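Local coordinates for 33 kDa chaperonin (Thermotoga maritima, PDB 1VQ0), which probably acts as a redox-regulated molecular chaperone, protecting thermally unfolding and oxidatively damaged proteins from irreversible aggregation, at residues A[29-34]-A[55-60]; A[93-98]-A[237-242]; A[245-250]-A[282-287]. One frame throughout, in Å; residues are numbered along the deposited sequence.

Interaction 1: residues A[29-34]-A[55-60]; sequences VRMREV and ALIGAA
M31 reaches the helix 46-62 with its thioether, and V29 meets the same helix with its two methyls. The tight part of the contact is around the sulfur. M31 SD lies 3.5 Å from A60 CB and 3.9 Å from I57 CA, so it rests against two residues about one helical turn apart. The M31 side chain runs straight through chi2 and then bends at its last torsion (chi3 -86°). The bend carries CE along the helix to L56, 4.1 Å from L56 CB. L56 O is nearby, but it is already the acceptor for A60 N within the helix.

The V29 end is looser. V29 CG1 touches I57 CG2 at 3.9 Å, while V29 CG2 is still 4.5 Å from A60 CB. No hydrogen bond crosses this interface, and its touching residues are all buried. The chain alternates here: V29 and M31 face the helix, while R30 points away and is partly exposed. E33, in the first turn of helix 32-42, is on the solvent side.

The contact joins the end of strand 24-30 and M31, the N-cap of helix 32-42, to a helix lying against the sheet. V29 and M31 pair by backbone with G182 and A180 of strand 176-187. I57 also packs on I168 and V170 of strand 164-173, and L56 on A87 of strand 84-90.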
ATOM      1  N   VAL A  29     -10.462 -24.347  -7.217  1.00 30.92           N
ATOM      2  CA  VAL A  29      -9.302 -25.066  -6.633  1.00 30.74           C
ATOM      3  C   VAL A  29      -9.811 -26.047  -5.588  1.00 30.53           C
ATOM      4  O   VAL A  29     -10.749 -25.754  -4.854  1.00 29.91           O
ATOM      5  CB  VAL A  29      -8.200 -24.106  -6.082  1.00 31.04           C
ATOM      6  CG1 VAL A  29      -8.605 -23.422  -4.761  1.00 32.67           C
ATOM      7  CG2 VAL A  29      -6.867 -24.836  -5.925  1.00 31.18           C
ATOM      8  N   ARG A  30      -9.247 -27.239  -5.616  1.00 29.71           N
ATOM      9  CA  ARG A  30      -9.402 -28.204  -4.543  1.00 31.61           C
ATOM     10  C   ARG A  30      -8.003 -28.484  -4.007  1.00 30.12           C
ATOM     11  O   ARG A  30      -7.136 -29.011  -4.725  1.00 27.54           O
ATOM     12  CB  ARG A  30      -9.985 -29.509  -5.070  1.00 32.32           C
ATOM     13  CG  ARG A  30     -11.449 -29.423  -5.476  1.00 39.54           C
ATOM     14  CD  ARG A  30     -12.408 -29.856  -4.409  1.00 47.17           C
ATOM     15  NE  ARG A  30     -12.902 -31.209  -4.646  1.00 52.64           N
ATOM     16  CZ  ARG A  30     -13.309 -32.070  -3.718  1.00 56.66           C
ATOM     17  NH1 ARG A  30     -13.276 -31.769  -2.422  1.00 53.98           N
ATOM     18  NH2 ARG A  30     -13.705 -33.287  -4.108  1.00 59.45           N
ATOM     19  N   MET A  31      -7.802 -28.177  -2.751  1.00 27.48           N
ATOM     20  CA  MET A  31      -6.478 -28.247  -2.210  1.00 30.03           C
ATOM     21  C   MET A  31      -6.372 -28.636  -0.724  1.00 30.98           C
ATOM     22  O   MET A  31      -5.524 -28.097  -0.000  1.00 30.43           O
ATOM     23  CB  MET A  31      -5.757 -26.917  -2.501  1.00 29.76           C
ATOM     24  CG  MET A  31      -6.462 -25.623  -1.965  1.00 30.07           C
ATOM     25  SD  MET A  31      -5.583 -24.137  -2.451  1.00 34.05           S
ATOM     26  CE  MET A  31      -4.450 -24.098  -1.157  1.00 24.90           C
ATOM     27  N   ARG A  32      -7.183 -29.599  -0.309  1.00 33.28           N
ATOM     28  CA  ARG A  32      -7.087 -30.129   1.038  1.00 36.02           C
ATOM     29  C   ARG A  32      -5.688 -30.597   1.423  1.00 35.92           C
ATOM     30  O   ARG A  32      -5.249 -30.345   2.567  1.00 37.26           O
ATOM     31  CB  ARG A  32      -8.149 -31.180   1.340  1.00 36.89           C
ATOM     32  CG  ARG A  32      -7.962 -32.491   0.800  1.00 41.05           C
ATOM     33  CD  ARG A  32      -8.847 -33.497   1.482  1.00 41.45           C
ATOM     34  NE  ARG A  32      -8.637 -34.841   0.963  1.00 45.60           N
ATOM     35  CZ  ARG A  32      -9.434 -35.872   1.204  1.00 48.58           C
ATOM     36  NH1 ARG A  32     -10.519 -35.757   1.972  1.00 50.71           N
ATOM     37  NH2 ARG A  32      -9.152 -37.038   0.670  1.00 52.20           N
ATOM     38  N   GLU A  33      -4.978 -31.217   0.490  1.00 34.18           N
ATOM     39  CA  GLU A  33      -3.625 -31.697   0.764  1.00 34.70           C
ATOM     40  C   GLU A  33      -2.660 -30.569   1.132  1.00 32.67           C
ATOM     41  O   GLU A  33      -1.843 -30.702   2.026  1.00 33.00           O
ATOM     42  CB  GLU A  33      -3.074 -32.428  -0.471  1.00 36.39           C
ATOM     43  CG  GLU A  33      -3.525 -33.874  -0.541  1.00 44.27           C
ATOM     44  CD  GLU A  33      -2.745 -34.710  -1.562  1.00 55.48           C
ATOM     45  OE1 GLU A  33      -1.504 -34.526  -1.699  1.00 59.81           O
ATOM     46  OE2 GLU A  33      -3.386 -35.578  -2.213  1.00 61.17           O
ATOM     47  N   VAL A  34      -2.801 -29.441   0.448  1.00 30.41           N
ATOM     48  CA  VAL A  34      -1.983 -28.287   0.676  1.00 29.80           C
ATOM     49  C   VAL A  34      -2.258 -27.688   2.076  1.00 30.54           C
ATOM     50  O   VAL A  34      -1.335 -27.406   2.834  1.00 31.61           O
ATOM     51  CB  VAL A  34      -2.264 -27.237  -0.404  1.00 27.52           C
ATOM     52  CG1 VAL A  34      -1.445 -26.019  -0.144  1.00 27.30           C
ATOM     53  CG2 VAL A  34      -1.917 -27.761  -1.739  1.00 27.12           C
ATOM     54  N   ALA A  55      -6.936 -18.226   3.535  1.00 32.03           N
ATOM     55  CA  ALA A  55      -5.980 -17.298   3.006  1.00 31.96           C
ATOM     56  C   ALA A  55      -5.102 -17.950   1.901  1.00 33.08           C
ATOM     57  O   ALA A  55      -4.950 -17.344   0.823  1.00 31.51           O
ATOM     58  CB  ALA A  55      -5.141 -16.707   4.089  1.00 31.39           C
ATOM     59  N   LEU A  56      -4.616 -19.188   2.173  1.00 30.65           N
ATOM     60  CA  LEU A  56      -3.901 -20.021   1.195  1.00 31.16           C
ATOM     61  C   LEU A  56      -4.759 -20.289  -0.043  1.00 31.56           C
ATOM     62  O   LEU A  56      -4.279 -20.209  -1.144  1.00 30.41           O
ATOM     63  CB  LEU A  56      -3.461 -21.369   1.800  1.00 30.05           C
ATOM     64  CG  LEU A  56      -2.433 -21.293   2.910  1.00 33.21           C
ATOM     65  CD1 LEU A  56      -2.162 -22.652   3.624  1.00 27.99           C
ATOM     66  CD2 LEU A  56      -1.138 -20.731   2.302  1.00 31.95           C
ATOM     67  N   ILE A  57      -6.028 -20.610   0.152  1.00 30.78           N
ATOM     68  CA  ILE A  57      -6.943 -20.814  -0.998  1.00 30.88           C
ATOM     69  C   ILE A  57      -7.005 -19.519  -1.842  1.00 32.26           C
ATOM     70  O   ILE A  57      -6.806 -19.551  -3.045  1.00 31.77           O
ATOM     71  CB  ILE A  57      -8.334 -21.253  -0.523  1.00 29.32           C
ATOM     72  CG1 ILE A  57      -8.230 -22.655   0.121  1.00 29.72           C
ATOM     73  CG2 ILE A  57      -9.362 -21.260  -1.666  1.00 30.29           C
ATOM     74  CD1 ILE A  57      -9.368 -22.984   1.100  1.00 24.93           C
ATOM     75  N   GLY A  58      -7.263 -18.401  -1.172  1.00 33.43           N
ATOM     76  CA  GLY A  58      -7.228 -17.061  -1.781  1.00 32.90           C
ATOM     77  C   GLY A  58      -6.018 -16.852  -2.655  1.00 33.82           C
ATOM     78  O   GLY A  58      -6.153 -16.594  -3.834  1.00 33.95           O
ATOM     79  N   ALA A  59      -4.835 -16.959  -2.063  1.00 35.07           N
ATOM     80  CA  ALA A  59      -3.577 -16.889  -2.804  1.00 34.49           C
ATOM     81  C   ALA A  59      -3.495 -17.868  -4.041  1.00 34.80           C
ATOM     82  O   ALA A  59      -3.059 -17.479  -5.138  1.00 36.42           O
ATOM     83  CB  ALA A  59      -2.403 -17.075  -1.846  1.00 32.76           C
ATOM     84  N   ALA A  60      -3.916 -19.113  -3.841  1.00 32.03           N
ATOM     85  CA  ALA A  60      -3.940 -20.109  -4.904  1.00 32.10           C
ATOM     86  C   ALA A  60      -4.832 -19.722  -6.049  1.00 32.01           C
ATOM     87  O   ALA A  60      -4.492 -19.945  -7.186  1.00 30.03           O
ATOM     88  CB  ALA A  60      -4.392 -21.418  -4.389  1.00 30.90           C
TER

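Interaction 2: residues A[93-98]-A[237-242]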
ATOM      1  N   PHE A  93       2.698 -21.882  -9.322  1.00 36.35           N
ATOM      2  CA  PHE A  93       1.544 -22.544  -8.739  1.00 34.21           C
ATOM      3  C   PHE A  93       1.859 -23.159  -7.365  1.00 34.00           C
ATOM      4  O   PHE A  93       1.254 -24.172  -6.954  1.00 33.88           O
ATOM      5  CB  PHE A  93       0.986 -23.588  -9.719  1.00 33.94           C
ATOM      6  CG  PHE A  93       0.426 -22.995 -10.979  1.00 34.14           C
ATOM      7  CD1 PHE A  93      -0.823 -22.405 -10.976  1.00 33.67           C
ATOM      8  CD2 PHE A  93       1.157 -23.001 -12.160  1.00 34.11           C
ATOM      9  CE1 PHE A  93      -1.344 -21.853 -12.125  1.00 34.72           C
ATOM     10  CE2 PHE A  93       0.641 -22.453 -13.350  1.00 35.35           C
ATOM     11  CZ  PHE A  93      -0.621 -21.878 -13.321  1.00 37.11           C
ATOM     12  N   THR A  94       2.807 -22.559  -6.631  1.00 33.64           N
ATOM     13  CA  THR A  94       3.046 -22.981  -5.265  1.00 32.26           C
ATOM     14  C   THR A  94       2.536 -21.959  -4.248  1.00 33.77           C
ATOM     15  O   THR A  94       2.270 -20.813  -4.575  1.00 35.68           O
ATOM     16  CB  THR A  94       4.546 -23.313  -4.991  1.00 32.01           C
ATOM     17  OG1 THR A  94       5.322 -22.105  -4.934  1.00 32.08           O
ATOM     18  CG2 THR A  94       5.151 -24.173  -6.101  1.00 25.18           C
ATOM     19  N   VAL A  95       2.394 -22.404  -3.011  1.00 32.18           N
ATOM     20  CA  VAL A  95       1.982 -21.536  -1.929  1.00 33.41           C
ATOM     21  C   VAL A  95       2.794 -21.793  -0.644  1.00 32.51           C
ATOM     22  O   VAL A  95       3.383 -22.833  -0.459  1.00 28.90           O
ATOM     23  CB  VAL A  95       0.479 -21.626  -1.565  1.00 33.26           C
ATOM     24  CG1 VAL A  95      -0.365 -21.235  -2.722  1.00 32.39           C
ATOM     25  CG2 VAL A  95       0.082 -23.025  -1.096  1.00 34.75           C
ATOM     26  N   ARG A  96       2.778 -20.806   0.223  1.00 31.62           N
ATOM     27  CA  ARG A  96       3.242 -20.976   1.571  1.00 32.07           C
ATOM     28  C   ARG A  96       2.598 -19.875   2.403  1.00 31.46           C
ATOM     29  O   ARG A  96       2.063 -18.928   1.865  1.00 32.11           O
ATOM     30  CB  ARG A  96       4.768 -20.922   1.645  1.00 33.03           C
ATOM     31  CG  ARG A  96       5.390 -19.619   1.078  1.00 32.05           C
ATOM     32  CD  ARG A  96       6.899 -19.558   1.278  1.00 32.12           C
ATOM     33  NE  ARG A  96       7.439 -18.298   0.840  1.00 26.63           N
ATOM     34  CZ  ARG A  96       8.698 -17.924   0.905  1.00 33.01           C
ATOM     35  NH1 ARG A  96       9.614 -18.711   1.478  1.00 31.64           N
ATOM     36  NH2 ARG A  96       9.039 -16.714   0.441  1.00 27.78           N
ATOM     37  N   GLY A  97       2.679 -20.008   3.705  1.00 29.02           N
ATOM     38  CA  GLY A  97       1.880 -19.184   4.603  1.00 30.32           C
ATOM     39  C   GLY A  97       2.101 -19.462   6.074  1.00 30.03           C
ATOM     40  O   GLY A  97       2.736 -20.446   6.428  1.00 32.06           O
ATOM     41  N   TYR A  98       1.602 -18.573   6.923  1.00 31.15           N
ATOM     42  CA  TYR A  98       1.770 -18.661   8.381  1.00 31.35           C
ATOM     43  C   TYR A  98       0.796 -17.686   9.080  1.00 32.34           C
ATOM     44  O   TYR A  98       0.247 -16.764   8.446  1.00 32.28           O
ATOM     45  CB  TYR A  98       3.210 -18.371   8.791  1.00 31.54           C
ATOM     46  CG  TYR A  98       3.710 -16.926   8.553  1.00 32.50           C
ATOM     47  CD1 TYR A  98       4.317 -16.567   7.371  1.00 31.05           C
ATOM     48  CD2 TYR A  98       3.618 -15.946   9.565  1.00 35.82           C
ATOM     49  CE1 TYR A  98       4.777 -15.241   7.148  1.00 33.50           C
ATOM     50  CE2 TYR A  98       4.071 -14.618   9.360  1.00 34.89           C
ATOM     51  CZ  TYR A  98       4.639 -14.281   8.129  1.00 33.62           C
ATOM     52  OH  TYR A  98       5.144 -13.009   7.903  1.00 35.85           O
ATOM     53  N   ALA A 237      -3.669 -26.893 -13.147  1.00 32.79           N
ATOM     54  CA  ALA A 237      -2.317 -27.004 -12.634  1.00 33.17           C
ATOM     55  C   ALA A 237      -2.340 -27.596 -11.225  1.00 34.41           C
ATOM     56  O   ALA A 237      -3.331 -27.562 -10.528  1.00 35.50           O
ATOM     57  CB  ALA A 237      -1.662 -25.659 -12.616  1.00 32.40           C
ATOM     58  N   GLU A 238      -1.199 -28.077 -10.796  1.00 36.56           N
ATOM     59  CA  GLU A 238      -1.031 -28.641  -9.455  1.00 37.31           C
ATOM     60  C   GLU A 238      -0.572 -27.553  -8.514  1.00 35.81           C
ATOM     61  O   GLU A 238       0.403 -26.851  -8.786  1.00 36.37           O
ATOM     62  CB  GLU A 238       0.014 -29.727  -9.535  1.00 37.83           C
ATOM     63  CG  GLU A 238       0.123 -30.680  -8.373  1.00 45.55           C
ATOM     64  CD  GLU A 238       1.096 -31.838  -8.675  1.00 51.64           C
ATOM     65  OE1 GLU A 238       1.275 -32.189  -9.874  1.00 53.22           O
ATOM     66  OE2 GLU A 238       1.683 -32.387  -7.687  1.00 60.28           O
ATOM     67  N   ILE A 239      -1.296 -27.381  -7.417  1.00 34.66           N
ATOM     68  CA  ILE A 239      -0.902 -26.407  -6.346  1.00 35.07           C
ATOM     69  C   ILE A 239      -0.084 -27.181  -5.334  1.00 35.07           C
ATOM     70  O   ILE A 239      -0.518 -28.275  -4.927  1.00 36.58           O
ATOM     71  CB  ILE A 239      -2.150 -25.765  -5.670  1.00 34.34           C
ATOM     72  CG1 ILE A 239      -3.018 -25.062  -6.722  1.00 32.98           C
ATOM     73  CG2 ILE A 239      -1.764 -24.794  -4.544  1.00 34.28           C
ATOM     74  CD1 ILE A 239      -2.386 -23.835  -7.360  1.00 31.57           C
ATOM     75  N   LYS A 240       1.101 -26.682  -4.980  1.00 34.10           N
ATOM     76  CA  LYS A 240       1.934 -27.382  -3.990  1.00 33.96           C
ATOM     77  C   LYS A 240       2.371 -26.428  -2.922  1.00 33.12           C
ATOM     78  O   LYS A 240       2.665 -25.272  -3.221  1.00 31.68           O
ATOM     79  CB  LYS A 240       3.233 -27.984  -4.598  1.00 35.93           C
ATOM     80  CG  LYS A 240       3.179 -28.627  -6.000  1.00 40.70           C
ATOM     81  CD  LYS A 240       3.195 -30.124  -6.009  1.00 49.71           C
ATOM     82  CE  LYS A 240       4.566 -30.743  -6.349  1.00 57.83           C
ATOM     83  NZ  LYS A 240       4.777 -31.200  -7.793  1.00 58.94           N
ATOM     84  N   TYR A 241       2.412 -26.912  -1.667  1.00 30.86           N
ATOM     85  CA  TYR A 241       3.048 -26.163  -0.611  1.00 30.30           C
ATOM     86  C   TYR A 241       4.546 -26.156  -0.929  1.00 31.95           C
ATOM     87  O   TYR A 241       5.147 -27.212  -1.143  1.00 32.80           O
ATOM     88  CB  TYR A 241       2.766 -26.763   0.787  1.00 30.41           C
ATOM     89  CG  TYR A 241       2.926 -25.777   1.902  1.00 30.13           C
ATOM     90  CD1 TYR A 241       4.161 -25.522   2.438  1.00 29.92           C
ATOM     91  CD2 TYR A 241       1.851 -25.030   2.337  1.00 29.66           C
ATOM     92  CE1 TYR A 241       4.319 -24.576   3.427  1.00 27.99           C
ATOM     93  CE2 TYR A 241       1.984 -24.072   3.307  1.00 28.65           C
ATOM     94  CZ  TYR A 241       3.224 -23.856   3.861  1.00 27.82           C
ATOM     95  OH  TYR A 241       3.373 -22.906   4.846  1.00 29.99           O
ATOM     96  N   LYS A 242       5.163 -24.979  -0.954  1.00 32.25           N
ATOM     97  CA  LYS A 242       6.598 -24.924  -1.153  1.00 32.44           C
ATOM     98  C   LYS A 242       7.230 -23.682  -0.547  1.00 31.73           C
ATOM     99  O   LYS A 242       6.694 -22.608  -0.652  1.00 32.31           O
ATOM    100  CB  LYS A 242       6.938 -25.012  -2.643  1.00 33.21           C
ATOM    101  CG  LYS A 242       8.296 -25.664  -2.882  1.00 39.60           C
ATOM    102  CD  LYS A 242       8.751 -25.511  -4.326  1.00 48.71           C
ATOM    103  CE  LYS A 242      10.275 -25.651  -4.428  1.00 52.94           C
ATOM    104  NZ  LYS A 242      10.631 -26.332  -5.684  1.00 53.71           N
TER
HETATM  105  O   HOH W   1       5.210 -20.900  -2.438  1.00 25.03           O
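V95 and K242 make the shortest hydrogen bond between these strands, K242 N to V95 O at 2.8 Å and nearly straight (167° at the hydrogen). V95 N gives a second bond to K240 O, at 2.9 Å. V95 thus takes the residues on both sides of Y241, the classic parallel beta ladder, here within a mixed sheet. K240 N extends it with a longer bond to F93 O, 3.2 Å.

The next polar link comes from a side chain. Y241 OH accepts a bond from G97 N at 3.2 Å and also bonds W277 O, in the zinc-binding loop. Its CG is anti to the backbone N (chi1 -157°), which sends the ring back across the partner strand. There R96 CA sits over one ring face, 4.0 Å from the centroid, and V95 O lies over the same face. A phenylalanine here would probably leave G97 N and W277 O without their hydroxyl partner.

Water 1 bridges the strands on the T94 side, donating to K242 O at 2.9 Å and bonding T94 OG1, which also bonds T90. The R96 guanidinium leads away to Q88, D244 and W277, close to the zinc site.

Apolar packing completes the contact. V95 and I239 touch through methyls. T94 CB meets K242 CB at 3.8 Å. At the far end I239 CD1 lies at the edge of the F93 ring. A237 CB stands almost exactly over the centre of that ring, 3.6 Å from the F93 centroid and 6° off its normal.

Interaction 3: residues A[245-250]-A[282-287]; sequences CNREKA and YVFSEE. With ZN (zinc ion), chain C.
R247 and F284 pack the start of helix 247-255 against strand 281-284 in the zinc-binding part of Hsp33. The zinc site has four cysteine ligands: C243 and C245 in one loop, C275 and C278 in the other.

Hydrogen bonds come first. R247 NH1 donates to V283 O at 2.8 Å, with the acceptor in the guanidinium plane and the bond nearly straight (163°). R247 NH2 adds a weak bond to the same oxygen. E288 gives NH1 a salt bridge as well. N246 is the N-cap of the helix, and its OD1 accepts from K249 N at 2.9 Å.

The stacking group is the R247 guanidinium, which lies flat over one face of the F284 ring. The centres are 4.1 Å apart and the planes 19° apart, a cation-pi contact. An extended side chain, with CG anti to the backbone N (chi1 -168°), carries the group that far. Edge bonding to V283 and face stacking on F284 together should fix its rotation.

Apolar packing centres on A250. Its CB sits over a face of Y282, 3.5 Å from Y282 CG, and at the edge of F284.

The last group is sulfur and metal. C245 SG lies at the edge of the Y282 ring, a sulfur-aromatic contact, with Y282 OH 3.2 Å away. The same SG binds zinc at 2.4 Å.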
ATOM      1  N   CYS A 245      13.410 -21.775   1.764  1.00 37.61           N
ATOM      2  CA  CYS A 245      14.451 -21.798   2.781  1.00 38.41           C
ATOM      3  C   CYS A 245      15.356 -23.027   2.600  1.00 39.51           C
ATOM      4  O   CYS A 245      14.997 -24.030   1.987  1.00 38.91           O
ATOM      5  CB  CYS A 245      13.860 -21.792   4.175  1.00 39.11           C
ATOM      6  SG  CYS A 245      13.048 -23.340   4.657  1.00 40.75           S
ATOM      7  N   ASN A 246      16.566 -22.883   3.118  1.00 40.21           N
ATOM      8  CA  ASN A 246      17.557 -23.929   3.157  1.00 40.27           C
ATOM      9  C   ASN A 246      18.591 -23.509   4.199  1.00 40.02           C
ATOM     10  O   ASN A 246      18.504 -22.423   4.794  1.00 40.84           O
ATOM     11  CB  ASN A 246      18.209 -24.178   1.796  1.00 40.16           C
ATOM     12  CG  ASN A 246      18.980 -22.975   1.276  1.00 40.54           C
ATOM     13  OD1 ASN A 246      19.668 -22.288   2.014  1.00 40.96           O
ATOM     14  ND2 ASN A 246      18.884 -22.741  -0.014  1.00 38.58           N
ATOM     15  N   ARG A 247      19.545 -24.381   4.443  1.00 38.94           N
ATOM     16  CA  ARG A 247      20.515 -24.141   5.516  1.00 39.55           C
ATOM     17  C   ARG A 247      21.457 -22.993   5.233  1.00 39.24           C
ATOM     18  O   ARG A 247      21.834 -22.275   6.136  1.00 39.59           O
ATOM     19  CB  ARG A 247      21.358 -25.386   5.773  1.00 39.56           C
ATOM     20  CG  ARG A 247      22.151 -25.290   7.045  1.00 38.42           C
ATOM     21  CD  ARG A 247      22.698 -26.599   7.463  1.00 37.97           C
ATOM     22  NE  ARG A 247      23.436 -26.531   8.697  1.00 36.55           N
ATOM     23  CZ  ARG A 247      22.915 -26.668   9.897  1.00 34.91           C
ATOM     24  NH1 ARG A 247      23.723 -26.610  10.949  1.00 32.51           N
ATOM     25  NH2 ARG A 247      21.608 -26.883  10.053  1.00 32.82           N
ATOM     26  N   GLU A 248      21.850 -22.827   3.980  1.00 39.94           N
ATOM     27  CA  GLU A 248      22.675 -21.681   3.612  1.00 40.61           C
ATOM     28  C   GLU A 248      21.982 -20.366   4.014  1.00 40.75           C
ATOM     29  O   GLU A 248      22.610 -19.462   4.554  1.00 40.34           O
ATOM     30  CB  GLU A 248      23.001 -21.721   2.131  1.00 41.08           C
ATOM     31  CG  GLU A 248      24.091 -20.723   1.694  1.00 45.47           C
ATOM     32  CD  GLU A 248      24.241 -20.657   0.177  1.00 51.13           C
ATOM     33  OE1 GLU A 248      23.238 -20.963  -0.527  1.00 55.41           O
ATOM     34  OE2 GLU A 248      25.349 -20.310  -0.313  1.00 53.63           O
ATOM     35  N   LYS A 249      20.674 -20.298   3.802  1.00 41.79           N
ATOM     36  CA  LYS A 249      19.884 -19.112   4.146  1.00 42.40           C
ATOM     37  C   LYS A 249      19.786 -18.927   5.650  1.00 42.71           C
ATOM     38  O   LYS A 249      19.828 -17.800   6.157  1.00 42.47           O
ATOM     39  CB  LYS A 249      18.484 -19.172   3.496  1.00 42.72           C
ATOM     40  CG  LYS A 249      18.581 -18.935   1.965  1.00 42.36           C
ATOM     41  CD  LYS A 249      17.264 -19.150   1.224  1.00 45.12           C
ATOM     42  CE  LYS A 249      17.283 -18.372  -0.093  1.00 50.54           C
ATOM     43  NZ  LYS A 249      16.580 -19.102  -1.156  1.00 54.91           N
ATOM     44  N   ALA A 250      19.673 -20.035   6.370  1.00 42.75           N
ATOM     45  CA  ALA A 250      19.597 -19.969   7.827  1.00 42.59           C
ATOM     46  C   ALA A 250      20.916 -19.457   8.403  1.00 42.15           C
ATOM     47  O   ALA A 250      20.910 -18.661   9.320  1.00 42.88           O
ATOM     48  CB  ALA A 250      19.238 -21.337   8.416  1.00 43.11           C
ATOM     49  N   TYR A 282      16.525 -25.111  11.967  1.00 38.29           N
ATOM     50  CA  TYR A 282      17.904 -25.236  11.596  1.00 37.80           C
ATOM     51  C   TYR A 282      18.727 -25.048  12.866  1.00 37.76           C
ATOM     52  O   TYR A 282      18.691 -23.981  13.481  1.00 37.83           O
ATOM     53  CB  TYR A 282      18.250 -24.148  10.561  1.00 38.90           C
ATOM     54  CG  TYR A 282      17.547 -24.322   9.238  1.00 38.09           C
ATOM     55  CD1 TYR A 282      16.297 -23.779   9.007  1.00 35.94           C
ATOM     56  CD2 TYR A 282      18.124 -25.059   8.221  1.00 37.59           C
ATOM     57  CE1 TYR A 282      15.677 -23.940   7.789  1.00 35.56           C
ATOM     58  CE2 TYR A 282      17.499 -25.239   7.023  1.00 38.27           C
ATOM     59  CZ  TYR A 282      16.276 -24.692   6.797  1.00 36.92           C
ATOM     60  OH  TYR A 282      15.673 -24.878   5.591  1.00 39.59           O
ATOM     61  N   VAL A 283      19.460 -26.091  13.247  1.00 36.72           N
ATOM     62  CA  VAL A 283      20.227 -26.112  14.500  1.00 35.45           C
ATOM     63  C   VAL A 283      21.708 -26.046  14.169  1.00 36.72           C
ATOM     64  O   VAL A 283      22.193 -26.757  13.308  1.00 35.90           O
ATOM     65  CB  VAL A 283      19.919 -27.388  15.341  1.00 35.45           C
ATOM     66  CG1 VAL A 283      20.753 -27.450  16.637  1.00 35.91           C
ATOM     67  CG2 VAL A 283      18.439 -27.491  15.687  1.00 32.74           C
ATOM     68  N   PHE A 284      22.415 -25.188  14.897  1.00 38.27           N
ATOM     69  CA  PHE A 284      23.836 -24.885  14.667  1.00 38.45           C
ATOM     70  C   PHE A 284      24.643 -25.158  15.932  1.00 39.15           C
ATOM     71  O   PHE A 284      24.257 -24.739  17.031  1.00 39.94           O
ATOM     72  CB  PHE A 284      24.010 -23.417  14.234  1.00 37.61           C
ATOM     73  CG  PHE A 284      23.563 -23.145  12.832  1.00 39.13           C
ATOM     74  CD1 PHE A 284      22.228 -22.863  12.558  1.00 40.51           C
ATOM     75  CD2 PHE A 284      24.463 -23.177  11.786  1.00 39.84           C
ATOM     76  CE1 PHE A 284      21.805 -22.636  11.272  1.00 41.69           C
ATOM     77  CE2 PHE A 284      24.048 -22.930  10.484  1.00 39.31           C
ATOM     78  CZ  PHE A 284      22.721 -22.660  10.225  1.00 41.15           C
ATOM     79  N   SER A 285      25.766 -25.854  15.782  1.00 39.53           N
ATOM     80  CA  SER A 285      26.580 -26.228  16.942  1.00 39.66           C
ATOM     81  C   SER A 285      27.429 -25.062  17.446  1.00 40.40           C
ATOM     82  O   SER A 285      27.463 -23.986  16.825  1.00 38.99           O
ATOM     83  CB  SER A 285      27.480 -27.428  16.625  1.00 39.59           C
ATOM     84  OG  SER A 285      28.530 -27.054  15.747  1.00 40.20           O
ATOM     85  N   GLU A 286      28.094 -25.293  18.587  1.00 41.09           N
ATOM     86  CA  GLU A 286      29.019 -24.329  19.159  1.00 42.37           C
ATOM     87  C   GLU A 286      30.121 -24.007  18.163  1.00 43.02           C
ATOM     88  O   GLU A 286      30.450 -22.855  17.960  1.00 43.41           O
ATOM     89  CB  GLU A 286      29.641 -24.859  20.465  1.00 43.02           C
ATOM     90  CG  GLU A 286      29.143 -24.155  21.722  1.00 44.64           C
ATOM     91  CD  GLU A 286      29.823 -24.640  22.989  1.00 45.99           C
ATOM     92  OE1 GLU A 286      29.581 -25.799  23.398  1.00 48.65           O
ATOM     93  OE2 GLU A 286      30.601 -23.861  23.570  1.00 44.37           O
ATOM     94  N   GLU A 287      30.691 -25.032  17.545  1.00 44.11           N
ATOM     95  CA  GLU A 287      31.769 -24.841  16.579  1.00 44.84           C
ATOM     96  C   GLU A 287      31.295 -24.005  15.390  1.00 45.04           C
ATOM     97  O   GLU A 287      32.008 -23.105  14.957  1.00 44.96           O
ATOM     98  CB  GLU A 287      32.335 -26.190  16.102  1.00 45.07           C
TER
HETATM   99 ZN    ZN C 300      10.864 -22.506   4.938  1.00 40.42          ZN

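In the fold
Interactions 1, 2 and 3 follow in series along the chain. Interactions 1 and 2 are neighbours, with centres about 8 Å apart, and both reach the large mixed sheet. They touch through V34 CG1 and V95 CG2, 3.5 Å apart, and through V29 and I239, so these four buried side chains pack together. Interaction 3 is separate, at the zinc-binding end of the chain. Its centre is about 24 Å from that of interaction 2 and about 30 Å from that of interaction 1. Strand 235-241 leads through C243 and C245 to helix 247-255, so the zinc site lies between the sheet and that helix. Its four cysteines, predicted to be redox-active, here bind zinc without disulfides.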